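DUF1116 domain-containing protein (PDB 3CLQ) is of unknown function but belongs to the AllG family, which suggests a role related to the AllG subunit of oxamate carbamoyltransferase. Local coordinates at residues 129-134 with 232-236. Residues are numbered along the deposited sequence; the frame is centred on the assembly and turned at random.
Sequences TNLSEQ and FSGPT
Pro235, in the first turn of helix 234-247, turns its CB toward the chain that runs from Thr129 to Gln134 and lays the CB-CG side of its ring along the backbone of 130-132. CB lies 3.3 Å from Asn130 O, and CG is 3.9 Å from Ser132 N; this is van der Waals packing mainly against peptide groups. Phe232 and Pro235 bury the most surface here, 87 and 80 Å² respectively: Pro235 meets the 129-132 part, and Phe232 meets Ser132 and Gln134. At the strand end of the contact, Thr129 OG1 donates a hydrogen bond to Pro235 O, a long one at 3.3 Å. The C=O...donor angle of 113° and a donor 65° out of the carbonyl plane show that the hydroxyl comes from above the peptide, away from the lone-pair directions.

In Phe232, CG stands anti to the backbone N (chi1 -173°), which swings the ring clear of that nitrogen, and the CA and CB are approached by side chains of the loop. Ser132 CB packs 4.0 Å from Phe232 CA and reaches the ring only obliquely. The side chain of Gln134, bent at chi2, crosses that of Phe232, its amide end beside the ring edge and near the ring plane. Leu201 and Leu226, from helices 195-210 and 216-226, also touch Phe232.

His116 bridges the two segments from the neighbouring strand, hydrogen-bonding Thr129 O and Thr236 OG1. The arrangement is a buried packing of the loop leaving strand 126-130, the strand at one end of a four-stranded antiparallel sheet of this chain, against the proline-containing start of helix 234-247 and the residue leading into it, within the AllG-family region.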
loop_
_atom_site.group_PDB
_atom_site.type_symbol
_atom_site.label_atom_id
_atom_site.label_comp_id
_atom_site.label_asym_id
_atom_site.label_seq_id
_atom_site.Cartn_x
_atom_site.Cartn_y
_atom_site.Cartn_z
ATOM N N THR B 129 -8.017 8.941 19.942
ATOM C CA THR B 129 -8.583 7.575 19.907
ATOM C C THR B 129 -7.624 6.622 20.531
ATOM O O THR B 129 -6.431 6.875 20.534
ATOM C CB THR B 129 -8.862 6.977 18.495
ATOM O OG1 THR B 129 -8.062 7.609 17.477
ATOM C CG2 THR B 129 -10.301 7.094 18.150
ATOM N N ASN B 130 -8.138 5.505 21.028
ATOM C CA ASN B 130 -7.290 4.475 21.597
ATOM C C ASN B 130 -6.620 3.715 20.473
ATOM O O ASN B 130 -6.837 4.008 19.291
ATOM C CB ASN B 130 -8.099 3.487 22.417
ATOM C CG ASN B 130 -8.959 2.624 21.547
ATOM O OD1 ASN B 130 -8.759 2.573 20.337
ATOM N ND2 ASN B 130 -9.947 1.959 22.148
ATOM N N LEU B 131 -5.809 2.739 20.870
ATOM C CA LEU B 131 -5.050 1.920 19.959
ATOM C C LEU B 131 -5.767 0.620 19.657
ATOM O O LEU B 131 -6.577 0.139 20.439
ATOM C CB LEU B 131 -3.688 1.605 20.558
ATOM C CG LEU B 131 -2.662 2.733 20.551
ATOM C CD1 LEU B 131 -3.200 3.946 21.306
ATOM C CD2 LEU B 131 -1.382 2.241 21.185
ATOM N N SER B 132 -5.453 0.050 18.506
ATOM C CA SER B 132 -5.844 -1.305 18.206
ATOM C C SER B 132 -5.099 -2.269 19.123
ATOM O O SER B 132 -3.868 -2.315 19.138
ATOM C CB SER B 132 -5.519 -1.623 16.744
ATOM O OG SER B 132 -5.427 -3.020 16.520
ATOM N N GLU B 133 -5.844 -3.023 19.913
ATOM C CA GLU B 133 -5.324 -4.281 20.423
ATOM C C GLU B 133 -5.293 -5.015 19.112
ATOM O O GLU B 133 -5.887 -4.524 18.151
ATOM C CB GLU B 133 -6.344 -4.867 21.365
ATOM C CG GLU B 133 -6.952 -3.799 22.249
ATOM C CD GLU B 133 -8.264 -4.229 22.871
ATOM O OE1 GLU B 133 -9.314 -3.727 22.403
ATOM O OE2 GLU B 133 -8.244 -5.062 23.820
ATOM N N GLN B 134 -4.597 -6.124 18.951
ATOM C CA GLN B 134 -4.461 -6.505 17.529
ATOM C C GLN B 134 -5.105 -7.822 17.139
ATOM O O GLN B 134 -5.130 -8.180 15.967
ATOM C CB GLN B 134 -3.004 -6.409 17.046
ATOM C CG GLN B 134 -2.524 -4.985 16.747
ATOM C CD GLN B 134 -2.581 -4.621 15.248
ATOM O OE1 GLN B 134 -1.682 -4.960 14.464
ATOM N NE2 GLN B 134 -3.646 -3.932 14.853
ATOM N N PHE B 232 -3.856 -2.027 12.645
ATOM C CA PHE B 232 -3.242 -1.024 13.515
ATOM C C PHE B 232 -3.548 0.468 13.216
ATOM O O PHE B 232 -3.632 1.264 14.128
ATOM C CB PHE B 232 -1.728 -1.230 13.606
ATOM C CG PHE B 232 -1.099 -0.337 14.595
ATOM C CD1 PHE B 232 -1.340 -0.530 15.964
ATOM C CD2 PHE B 232 -0.356 0.757 14.185
ATOM C CE1 PHE B 232 -0.803 0.324 16.918
ATOM C CE2 PHE B 232 0.195 1.616 15.126
ATOM C CZ PHE B 232 -0.032 1.399 16.508
ATOM N N SER B 233 -3.699 0.857 11.959
ATOM C CA SER B 233 -3.961 2.260 11.629
ATOM C C SER B 233 -5.457 2.630 11.569
ATOM O O SER B 233 -5.812 3.801 11.335
ATOM C CB SER B 233 -3.321 2.591 10.282
ATOM O OG SER B 233 -4.007 1.914 9.252
ATOM N N GLY B 234 -6.320 1.633 11.739
ATOM C CA GLY B 234 -7.764 1.842 11.694
ATOM C C GLY B 234 -8.190 2.977 12.605
ATOM O O GLY B 234 -8.785 3.954 12.151
ATOM N N PRO B 235 -7.904 2.857 13.910
ATOM C CA PRO B 235 -8.193 3.968 14.807
ATOM C C PRO B 235 -7.589 5.287 14.346
ATOM O O PRO B 235 -8.230 6.348 14.471
ATOM C CB PRO B 235 -7.575 3.510 16.134
ATOM C CG PRO B 235 -7.761 2.027 16.081
ATOM C CD PRO B 235 -7.394 1.689 14.643
ATOM N N THR B 236 -6.381 5.217 13.799
ATOM C CA THR B 236 -5.678 6.407 13.384
ATOM C C THR B 236 -6.522 7.212 12.394
ATOM O O THR B 236 -6.614 8.431 12.488
ATOM C CB THR B 236 -4.316 6.037 12.783
ATOM O OG1 THR B 236 -3.690 5.041 13.605
ATOM C CG2 THR B 236 -3.402 7.254 12.687
#